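Local coordinates for protein cystathionine beta-lyases/cystathionine gamma-synthases (Corynebacterium glutamicum, PDB 5X5H) that probably makes L,L-cystathionine from O-succinyl-L-homoserine and L-cysteine, releasing succinate, with pyridoxal 5'-phosphate as cofactor, in methionine biosynthesis, at residues E150-P155 / T181-Y186; T203-G208 / V256-H261; V336-E341 / G368-E373. All coordinates share one frame; numbering follows the deposited sequence.

How the interactions relate
The three contacts follow one another along the chain, each closing before the next opens. Interaction 1 joins the stretches just after the neighbouring parallel strands 144-150 and 175-179 of the large sheet. Interaction 2 joins the loop after strand 197-201 to helix 254-273. Both touch the cofactor, and their centres are about 12 Å apart. Interaction 3 lies in the C-terminal part, on the five-stranded sheet, with its centre about 11 Å from that of interaction 2. Arg257, Arg260 and His261 pack against its residues. Interactions 1 and 3 do not touch. The series runs from the cofactor pocket through helix 254-273 to the C-terminal sheet. Interactions 2 and 3 also meet the third subunit.

Interaction 1. Residues E150-P155 / T181-Y186; sequences ETPTNP and TFASPY. With PLP (pyridoxal-5'-phosphate), chain B.
The Phe182 ring meets the Asn154 amide and the cofactor. PLP O3 lies at the edge of the ring, near its plane, 3.6 Å from Phe182 CE1. The Asn154 side chain crosses Phe182 at about a right angle and reaches the ring obliquely. Its amide plane is turned 39° from the ring plane. The fit is close, with Asn154 CG 3.3 Å from Phe182 CZ. The carbonyl oxygens of Pro152 and Thr153 also approach the ring obliquely, and Pro152 O is 3.8 Å from Phe182 CD2. Nearer the backbone, Pro152 CD packs on Phe182 CB at 4.2 Å.

Asn154 CG stands anti to the backbone N (chi1 178°), which carries the amide past Phe182 CZ to the cofactor. Asn154 ND2 gives a weak hydrogen bond to PLP O3, 3.1 Å long. The other end of the amide, OD1, is bonded to Arg364 NH1, so both ends have partners, which probably sets which way the amide faces. This is the cofactor pocket of a fold-type I PLP enzyme: the loops that follow strands 144-150 and 175-179 of the large mixed sheet line it together. Pro152 and Pro155 both follow cis peptide bonds, which shape the first loop.

Glu150 holds the Asn154 backbone. Its OE1 accepts Asn154 N at 3.0 Å, with an N-H...O angle of 148°, while OE2 takes the backbone N of Tyr107. Thr181 OG1 is tied to Asp179 and Ser201, and Thr181 CB lies close to PLP C2A. Away from the cofactor, water 1 bridges the two loops: it donates to Thr151 O at 2.8 Å and accepts from Ala183 N at 2.8 Å.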
loop_
_atom_site.group_PDB
_atom_site.type_symbol
_atom_site.label_atom_id
_atom_site.label_comp_id
_atom_site.label_asym_id
_atom_site.label_seq_id
_atom_site.Cartn_x
_atom_site.Cartn_y
_atom_site.Cartn_z
ATOM N N GLU A 150 -29.671 3.079 16.424
ATOM C CA GLU A 150 -29.220 2.303 15.290
ATOM C C GLU A 150 -30.437 1.869 14.568
ATOM O O GLU A 150 -31.349 1.307 15.197
ATOM C CB GLU A 150 -28.562 1.013 15.645
ATOM C CG GLU A 150 -27.251 1.053 16.078
ATOM C CD GLU A 150 -26.709 -0.323 16.424
ATOM O OE1 GLU A 150 -27.089 -1.401 15.909
ATOM O OE2 GLU A 150 -25.772 -0.309 17.197
ATOM N N THR A 151 -30.576 2.005 13.248
ATOM C CA THR A 151 -31.703 1.445 12.538
ATOM C C THR A 151 -31.323 1.131 11.096
ATOM O O THR A 151 -30.840 2.025 10.394
ATOM C CB THR A 151 -32.926 2.377 12.644
ATOM O OG1 THR A 151 -34.057 1.779 12.010
ATOM C CG2 THR A 151 -32.801 3.750 12.059
ATOM N N PRO A 152 -31.467 -0.127 10.655
ATOM C CA PRO A 152 -31.854 -1.291 11.423
ATOM C C PRO A 152 -30.835 -1.632 12.455
ATOM O O PRO A 152 -29.610 -1.409 12.243
ATOM C CB PRO A 152 -31.940 -2.409 10.368
ATOM C CG PRO A 152 -32.082 -1.691 9.015
ATOM C CD PRO A 152 -31.228 -0.424 9.219
ATOM N N THR A 153 -31.269 -2.218 13.553
ATOM C CA THR A 153 -30.330 -2.607 14.610
ATOM C C THR A 153 -29.505 -3.827 14.343
ATOM O O THR A 153 -29.893 -4.715 13.511
ATOM C CB THR A 153 -31.053 -2.855 15.981
ATOM O OG1 THR A 153 -31.908 -4.014 15.835
ATOM C CG2 THR A 153 -31.866 -1.718 16.403
ATOM N N ASN A 154 -28.323 -3.963 14.985
ATOM C CA ASN A 154 -27.456 -5.101 14.792
ATOM C C ASN A 154 -27.602 -5.917 16.040
ATOM O O ASN A 154 -27.209 -5.381 17.125
ATOM C CB ASN A 154 -25.995 -4.527 14.771
ATOM C CG ASN A 154 -24.946 -5.561 14.618
ATOM O OD1 ASN A 154 -25.206 -6.778 14.613
ATOM N ND2 ASN A 154 -23.673 -5.090 14.361
ATOM N N PRO A 155 -28.116 -7.149 16.022
ATOM C CA PRO A 155 -28.321 -7.960 14.805
ATOM C C PRO A 155 -29.799 -8.115 14.440
ATOM O O PRO A 155 -30.073 -8.733 13.360
ATOM C CB PRO A 155 -27.771 -9.260 15.181
ATOM C CG PRO A 155 -28.242 -9.427 16.660
ATOM C CD PRO A 155 -28.174 -8.048 17.225
ATOM N N THR A 181 -24.703 2.598 9.857
ATOM C CA THR A 181 -23.805 1.610 9.286
ATOM C C THR A 181 -24.551 0.641 8.392
ATOM O O THR A 181 -24.112 0.372 7.264
ATOM C CB THR A 181 -23.023 0.886 10.367
ATOM O OG1 THR A 181 -22.196 1.814 11.118
ATOM C CG2 THR A 181 -22.185 -0.210 9.866
ATOM N N PHE A 182 -25.584 -0.037 8.919
ATOM C CA PHE A 182 -26.281 -1.113 8.164
ATOM C C PHE A 182 -27.005 -0.613 6.959
ATOM O O PHE A 182 -26.880 -1.258 5.873
ATOM C CB PHE A 182 -27.267 -1.804 9.101
ATOM C CG PHE A 182 -26.713 -2.884 9.878
ATOM C CD1 PHE A 182 -25.409 -2.897 10.436
ATOM C CD2 PHE A 182 -27.549 -3.964 10.245
ATOM C CE1 PHE A 182 -24.934 -3.993 11.148
ATOM C CE2 PHE A 182 -27.084 -5.020 10.969
ATOM C CZ PHE A 182 -25.798 -5.082 11.420
ATOM N N ALA A 183 -27.630 0.570 7.033
ATOM C CA ALA A 183 -28.360 1.039 5.827
ATOM C C ALA A 183 -27.435 1.621 4.780
ATOM O O ALA A 183 -27.669 1.430 3.575
ATOM C CB ALA A 183 -29.316 2.139 6.213
ATOM N N SER A 184 -26.377 2.262 5.241
ATOM C CA SER A 184 -25.460 3.073 4.401
ATOM C C SER A 184 -26.139 4.314 3.961
ATOM O O SER A 184 -27.380 4.387 3.880
ATOM C CB SER A 184 -24.851 2.271 3.256
ATOM O OG SER A 184 -25.661 2.379 2.073
ATOM N N PRO A 185 -25.360 5.273 3.459
ATOM C CA PRO A 185 -25.981 6.455 2.952
ATOM C C PRO A 185 -26.807 6.265 1.687
ATOM O O PRO A 185 -27.675 7.061 1.358
ATOM C CB PRO A 185 -24.793 7.413 2.656
ATOM C CG PRO A 185 -23.639 6.877 3.422
ATOM C CD PRO A 185 -23.886 5.373 3.457
ATOM N N TYR A 186 -26.596 5.162 0.961
ATOM C CA TYR A 186 -27.351 4.854 -0.253
ATOM C C TYR A 186 -28.803 4.533 0.051
ATOM O O TYR A 186 -29.693 4.805 -0.737
ATOM C CB TYR A 186 -26.729 3.669 -0.961
ATOM C CG TYR A 186 -27.387 3.323 -2.277
ATOM C CD1 TYR A 186 -27.444 4.292 -3.281
ATOM C CD2 TYR A 186 -27.919 2.096 -2.526
ATOM C CE1 TYR A 186 -28.006 3.981 -4.527
ATOM C CE2 TYR A 186 -28.490 1.791 -3.727
ATOM C CZ TYR A 186 -28.463 2.720 -4.720
ATOM O OH TYR A 186 -29.071 2.371 -5.972
HETATM N N1 PLP B . -21.873 0.090 14.643
HETATM C C2 PLP B . -22.357 -0.959 14.015
HETATM C C2A PLP B . -23.811 -0.937 13.683
HETATM C C3 PLP B . -21.517 -1.914 13.546
HETATM O O3 PLP B . -21.962 -3.018 12.854
HETATM C C4 PLP B . -20.134 -1.863 13.788
HETATM C C4A PLP B . -19.252 -2.931 13.284
HETATM C C5 PLP B . -19.643 -0.820 14.609
HETATM C C6 PLP B . -20.569 0.136 14.991
HETATM C C5A PLP B . -18.190 -0.701 15.062
HETATM O O4P PLP B . -17.310 -0.318 13.951
HETATM P P PLP B . -15.806 -0.815 13.915
HETATM O O1P PLP B . -15.827 -2.331 13.938
HETATM O O2P PLP B . -15.371 -0.172 12.612
HETATM O O3P PLP B . -15.081 -0.205 15.117
HETATM O O HOH W 1 -28.193 1.697 9.545
#

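Interaction 2. Residues T203-G208 / V256-H261; sequences TKYIGG and VRMDRH. With PLP (pyridoxal-5'-phosphate), chain B.
Arg257 reaches from helix 254-273 to the backbone of Tyr205. Its CB leaves the helix toward segment 203-208. The chain is extended through CG, and CD packs on Val336 CG1. It then bends at chi3 (-70°), turning the guanidinium across the loop. NE is bonded to Thr253 OG1. At the tip NH1 and NH2 close end-on on one atom: NH1 reaches Tyr205 O at 2.8 Å and NH2 reaches Tyr205 O at 3.0 Å, with the oxygen in the guanidinium plane. NH2 also bonds Gly250 O. One face of the guanidinium is covered by Gly208, whose CA is 3.5 Å from Arg257 NH1; Gly207 O lies over the same face, farther from the plane.

This loop carries the lysine of a fold-type I PLP enzyme. Lys204 NZ is joined to PLP C4A at 1.4 Å, as in an internal aldimine, and Thr203 OG1 donates to the phosphate at PLP O2P, 2.7 Å away. The grip on Tyr205 therefore holds the backbone right next to the cofactor attachment.

The Tyr205 side chain meets the same helix through two neighbours. Met258 CE sits over one face of the ring, 3.6 Å from its centroid and 11° off the normal, a CH-pi contact. Met258 SD approaches obliquely, adding a Met-aromatic contact. With His261 the ring forms a T-shaped pair, planes 85° apart, in which Tyr205 CE1 lies over the centre of the imidazole face. His261 ND1 is bonded to Ile367 O. At the imidazole edge, in the ring plane, NE2 meets water 2, which accepts from Arg257 NH1 at 2.8 Å and donates to Gly208 O.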
loop_
_atom_site.group_PDB
_atom_site.type_symbol
_atom_site.label_atom_id
_atom_site.label_comp_id
_atom_site.label_asym_id
_atom_site.label_seq_id
_atom_site.Cartn_x
_atom_site.Cartn_y
_atom_site.Cartn_z
ATOM N N THR A 203 -15.759 0.295 7.964
ATOM C CA THR A 203 -15.332 -1.099 7.889
ATOM C C THR A 203 -16.259 -1.980 7.105
ATOM O O THR A 203 -15.833 -3.010 6.570
ATOM C CB THR A 203 -15.230 -1.597 9.349
ATOM O OG1 THR A 203 -14.449 -0.663 10.106
ATOM C CG2 THR A 203 -14.537 -2.949 9.395
ATOM N N LYS A 204 -17.531 -1.642 7.166
ATOM C CA LYS A 204 -18.606 -2.461 6.622
ATOM C C LYS A 204 -18.934 -2.076 5.170
ATOM O O LYS A 204 -18.062 -2.252 4.349
ATOM C CB LYS A 204 -19.789 -2.420 7.592
ATOM C CG LYS A 204 -19.571 -2.596 9.053
ATOM C CD LYS A 204 -18.724 -3.695 9.378
ATOM C CE LYS A 204 -18.508 -3.907 10.972
ATOM N NZ LYS A 204 -19.489 -3.567 12.082
ATOM N N TYR A 205 -20.110 -1.597 4.858
ATOM C CA TYR A 205 -20.490 -1.313 3.495
ATOM C C TYR A 205 -19.743 -0.244 2.763
ATOM O O TYR A 205 -19.559 -0.365 1.513
ATOM C CB TYR A 205 -22.012 -1.043 3.357
ATOM C CG TYR A 205 -22.949 -2.190 3.642
ATOM C CD1 TYR A 205 -23.103 -3.156 2.735
ATOM C CD2 TYR A 205 -23.574 -2.304 4.875
ATOM C CE1 TYR A 205 -23.992 -4.202 2.964
ATOM C CE2 TYR A 205 -24.406 -3.373 5.126
ATOM C CZ TYR A 205 -24.577 -4.301 4.166
ATOM O OH TYR A 205 -25.466 -5.382 4.390
ATOM N N ILE A 206 -19.402 0.861 3.432
ATOM C CA ILE A 206 -18.765 1.961 2.710
ATOM C C ILE A 206 -17.431 1.506 2.066
ATOM O O ILE A 206 -17.245 1.660 0.841
ATOM C CB ILE A 206 -18.648 3.191 3.598
ATOM C CG1 ILE A 206 -20.017 3.821 3.715
ATOM C CG2 ILE A 206 -17.592 4.169 3.110
ATOM C CD1 ILE A 206 -20.087 4.867 4.831
ATOM N N GLY A 207 -16.518 0.902 2.819
ATOM C CA GLY A 207 -15.360 0.266 2.203
ATOM C C GLY A 207 -15.688 -0.874 1.320
ATOM O O GLY A 207 -15.169 -0.993 0.231
ATOM N N GLY A 208 -16.490 -1.787 1.885
ATOM C CA GLY A 208 -17.117 -2.852 1.097
ATOM C C GLY A 208 -16.350 -4.085 0.755
ATOM O O GLY A 208 -16.855 -4.987 0.115
ATOM N N VAL A 256 -23.788 0.282 -6.741
ATOM C CA VAL A 256 -23.907 -0.961 -7.506
ATOM C C VAL A 256 -23.800 -2.190 -6.603
ATOM O O VAL A 256 -24.433 -3.198 -6.827
ATOM C CB VAL A 256 -23.014 -1.074 -8.775
ATOM C CG1 VAL A 256 -23.471 0.019 -9.775
ATOM C CG2 VAL A 256 -21.550 -0.964 -8.434
ATOM N N ARG A 257 -22.942 -2.104 -5.567
ATOM C CA ARG A 257 -22.882 -3.173 -4.604
ATOM C C ARG A 257 -24.198 -3.281 -3.859
ATOM O O ARG A 257 -24.722 -4.406 -3.760
ATOM C CB ARG A 257 -21.712 -2.983 -3.646
ATOM C CG ARG A 257 -20.341 -3.224 -4.302
ATOM C CD ARG A 257 -19.178 -3.103 -3.307
ATOM N NE ARG A 257 -18.911 -1.756 -2.830
ATOM C CZ ARG A 257 -19.212 -1.216 -1.690
ATOM N NH1 ARG A 257 -19.901 -1.912 -0.774
ATOM N NH2 ARG A 257 -18.854 0.011 -1.394
ATOM N N MET A 258 -24.622 -2.200 -3.238
ATOM C CA MET A 258 -25.825 -2.280 -2.381
ATOM C C MET A 258 -27.037 -2.729 -3.177
ATOM O O MET A 258 -27.862 -3.473 -2.621
ATOM C CB MET A 258 -26.005 -0.993 -1.656
ATOM C CG MET A 258 -27.128 -1.062 -0.599
ATOM S SD MET A 258 -26.901 -2.320 0.728
ATOM C CE MET A 258 -26.196 -1.349 2.032
ATOM N N ASP A 259 -27.187 -2.321 -4.421
ATOM C CA ASP A 259 -28.357 -2.776 -5.165
ATOM C C ASP A 259 -28.306 -4.308 -5.308
ATOM O O ASP A 259 -29.360 -4.959 -5.183
ATOM C CB ASP A 259 -28.432 -2.142 -6.491
ATOM C CG ASP A 259 -29.151 -0.801 -6.407
ATOM O OD1 ASP A 259 -30.118 -0.660 -5.637
ATOM O OD2 ASP A 259 -28.863 -0.032 -7.274
ATOM N N ARG A 260 -27.154 -4.923 -5.474
ATOM C CA ARG A 260 -27.018 -6.358 -5.599
ATOM C C ARG A 260 -27.195 -7.001 -4.224
ATOM O O ARG A 260 -27.848 -8.058 -4.102
ATOM C CB ARG A 260 -25.716 -6.742 -6.250
ATOM C CG ARG A 260 -25.562 -8.230 -6.559
ATOM C CD ARG A 260 -26.542 -8.744 -7.564
ATOM N NE ARG A 260 -26.544 -7.987 -8.863
ATOM C CZ ARG A 260 -25.860 -8.218 -9.991
ATOM N NH1 ARG A 260 -25.084 -9.228 -10.135
ATOM N NH2 ARG A 260 -25.967 -7.349 -11.020
ATOM N N HIS A 261 -26.634 -6.442 -3.173
ATOM C CA HIS A 261 -26.831 -6.989 -1.819
ATOM C C HIS A 261 -28.369 -7.042 -1.548
ATOM O O HIS A 261 -28.863 -8.031 -0.973
ATOM C CB HIS A 261 -26.248 -6.033 -0.769
ATOM C CG HIS A 261 -24.768 -6.044 -0.593
ATOM N ND1 HIS A 261 -24.091 -7.140 -0.155
ATOM C CD2 HIS A 261 -23.848 -5.025 -0.760
ATOM C CE1 HIS A 261 -22.797 -6.787 -0.074
ATOM N NE2 HIS A 261 -22.628 -5.530 -0.441
HETATM N N1 PLP B . -21.873 0.090 14.643
HETATM C C2 PLP B . -22.357 -0.959 14.015
HETATM C C2A PLP B . -23.811 -0.937 13.683
HETATM C C3 PLP B . -21.517 -1.914 13.546
HETATM O O3 PLP B . -21.962 -3.018 12.854
HETATM C C4 PLP B . -20.134 -1.863 13.788
HETATM C C4A PLP B . -19.252 -2.931 13.284
HETATM C C5 PLP B . -19.643 -0.820 14.609
HETATM C C6 PLP B . -20.569 0.136 14.991
HETATM C C5A PLP B . -18.190 -0.701 15.062
HETATM O O4P PLP B . -17.310 -0.318 13.951
HETATM P P PLP B . -15.806 -0.815 13.915
HETATM O O1P PLP B . -15.827 -2.331 13.938
HETATM O O2P PLP B . -15.371 -0.172 12.612
HETATM O O3P PLP B . -15.081 -0.205 15.117
HETATM O O HOH W 2 -20.007 -4.649 -0.407
#

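Interaction 3. Residues V336-E341 / G368-E373; sequences VESLLE and GIEDIE
Ser338 and Glu370 meet where two segments flank adjacent strands of the C-terminal five-stranded mixed sheet. Residues 336-338 lead into strand 339-341, while 368-370 follow strand 362-366 and lead to helix 372-384.

The tight part is polar and buried. Ile369 N bonds Val336 O at 2.9 Å. Gly368 N donates to Ser338 OG at 2.8 Å, and that hydroxyl in turn donates to Glu370 OE1 at 2.7 Å. With OG anti to the carbonyl carbon (chi1 -70°), the hydroxyl is placed between these two partners. The other carboxylate oxygen, Glu370 OE2, takes Ser338 N on its syn lone pair. It also binds His16 of the third subunit, so one carboxylate ties the strand entrance to a neighbouring chain.

Beside this network Val336 and Ile369 pack as apolar neighbours, and their side chains cross obliquely. Farther along, the segments part. Asp371, at the N-cap position but making no capping bond with its side chain, is bonded instead to Thr12 of the third subunit. Ile372 is partly exposed, and Glu373 is exposed at the start of the helix. The apolar patch closes with Val336 CG1 at 3.7 Å from Ile369 CD1.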
loop_
_atom_site.group_PDB
_atom_site.type_symbol
_atom_site.label_atom_id
_atom_site.label_comp_id
_atom_site.label_asym_id
_atom_site.label_seq_id
_atom_site.Cartn_x
_atom_site.Cartn_y
_atom_site.Cartn_z
ATOM N N VAL A 336 -18.274 -7.585 -0.009
ATOM C CA VAL A 336 -18.758 -8.243 -1.226
ATOM C C VAL A 336 -18.958 -9.725 -0.996
ATOM O O VAL A 336 -19.861 -10.326 -1.631
ATOM C CB VAL A 336 -17.847 -8.018 -2.429
ATOM C CG1 VAL A 336 -17.858 -6.569 -2.866
ATOM C CG2 VAL A 336 -16.425 -8.510 -2.186
ATOM N N GLU A 337 -18.207 -10.355 -0.122
ATOM C CA GLU A 337 -18.362 -11.786 0.220
ATOM C C GLU A 337 -19.440 -11.944 1.291
ATOM O O GLU A 337 -19.564 -11.142 2.254
ATOM C CB GLU A 337 -17.038 -12.325 0.695
ATOM C CG GLU A 337 -16.572 -11.996 2.116
ATOM C CD GLU A 337 -16.220 -10.529 2.443
ATOM O OE1 GLU A 337 -15.854 -9.732 1.473
ATOM O OE2 GLU A 337 -16.305 -10.165 3.655
ATOM N N SER A 338 -20.170 -13.044 1.148
ATOM C CA SER A 338 -21.208 -13.365 2.180
ATOM C C SER A 338 -20.576 -13.992 3.438
ATOM O O SER A 338 -19.702 -14.823 3.381
ATOM C CB SER A 338 -22.164 -14.414 1.570
ATOM O OG SER A 338 -22.967 -13.845 0.532
ATOM N N LEU A 339 -21.121 -13.525 4.562
ATOM C CA LEU A 339 -20.658 -13.977 5.887
ATOM C C LEU A 339 -21.847 -14.353 6.731
ATOM O O LEU A 339 -22.918 -13.816 6.573
ATOM C CB LEU A 339 -19.824 -12.880 6.583
ATOM C CG LEU A 339 -18.605 -12.290 5.879
ATOM C CD1 LEU A 339 -18.018 -11.185 6.819
ATOM C CD2 LEU A 339 -17.595 -13.339 5.571
ATOM N N LEU A 340 -21.569 -15.205 7.720
ATOM C CA LEU A 340 -22.583 -15.425 8.765
ATOM C C LEU A 340 -21.916 -15.620 10.153
ATOM O O LEU A 340 -20.749 -15.941 10.207
ATOM C CB LEU A 340 -23.590 -16.557 8.465
ATOM C CG LEU A 340 -23.086 -17.977 8.642
ATOM C CD1 LEU A 340 -24.233 -18.932 8.225
ATOM C CD2 LEU A 340 -21.908 -18.457 7.945
ATOM N N GLU A 341 -22.718 -15.383 11.180
ATOM C CA GLU A 341 -22.186 -15.543 12.548
ATOM C C GLU A 341 -23.327 -15.841 13.493
ATOM O O GLU A 341 -24.477 -15.753 13.163
ATOM C CB GLU A 341 -21.424 -14.309 12.973
ATOM C CG GLU A 341 -22.291 -13.070 13.127
ATOM C CD GLU A 341 -22.208 -12.322 14.447
ATOM O OE1 GLU A 341 -21.499 -12.710 15.323
ATOM O OE2 GLU A 341 -22.860 -11.258 14.565
ATOM N N GLY A 368 -23.805 -11.215 0.560
ATOM C CA GLY A 368 -22.870 -10.533 -0.392
ATOM C C GLY A 368 -23.439 -10.392 -1.756
ATOM O O GLY A 368 -24.668 -10.471 -1.959
ATOM N N ILE A 369 -22.529 -10.237 -2.719
ATOM C CA ILE A 369 -22.886 -9.990 -4.105
ATOM C C ILE A 369 -22.628 -11.120 -5.002
ATOM O O ILE A 369 -22.624 -10.994 -6.260
ATOM C CB ILE A 369 -22.362 -8.640 -4.690
ATOM C CG1 ILE A 369 -20.841 -8.664 -4.793
ATOM C CG2 ILE A 369 -22.818 -7.483 -3.850
ATOM C CD1 ILE A 369 -20.276 -7.429 -5.484
ATOM N N GLU A 370 -22.384 -12.319 -4.483
ATOM C CA GLU A 370 -22.307 -13.530 -5.283
ATOM C C GLU A 370 -23.608 -13.784 -6.030
ATOM O O GLU A 370 -24.616 -13.189 -5.743
ATOM C CB GLU A 370 -21.929 -14.775 -4.400
ATOM C CG GLU A 370 -20.608 -14.623 -3.607
ATOM C CD GLU A 370 -20.813 -14.192 -2.168
ATOM O OE1 GLU A 370 -21.814 -13.512 -1.843
ATOM O OE2 GLU A 370 -19.885 -14.436 -1.364
ATOM N N ASP A 371 -23.517 -14.733 -6.962
ATOM C CA ASP A 371 -24.760 -15.053 -7.741
ATOM C C ASP A 371 -25.829 -15.632 -6.807
ATOM O O ASP A 371 -25.510 -16.578 -6.027
ATOM C CB ASP A 371 -24.407 -15.999 -8.886
ATOM C CG ASP A 371 -23.620 -15.275 -9.949
ATOM O OD1 ASP A 371 -24.253 -14.620 -10.778
ATOM O OD2 ASP A 371 -22.404 -15.328 -9.849
ATOM N N ILE A 372 -27.076 -15.169 -6.938
ATOM C CA ILE A 372 -28.160 -15.677 -6.088
ATOM C C ILE A 372 -28.349 -17.132 -6.186
ATOM O O ILE A 372 -28.671 -17.749 -5.187
ATOM C CB ILE A 372 -29.435 -14.845 -6.405
ATOM C CG1 ILE A 372 -30.541 -15.202 -5.343
ATOM C CG2 ILE A 372 -29.973 -14.942 -7.800
ATOM C CD1 ILE A 372 -30.203 -14.960 -3.929
ATOM N N GLU A 373 -28.219 -17.717 -7.360
ATOM C CA GLU A 373 -28.390 -19.184 -7.474
ATOM C C GLU A 373 -27.425 -19.933 -6.610
ATOM O O GLU A 373 -27.796 -20.934 -6.005
ATOM C CB GLU A 373 -28.252 -19.700 -8.893
ATOM C CG GLU A 373 -29.277 -19.084 -9.854
ATOM C CD GLU A 373 -28.918 -17.679 -10.438
ATOM O OE1 GLU A 373 -27.802 -17.010 -10.122
ATOM O OE2 GLU A 373 -29.904 -17.140 -11.100
#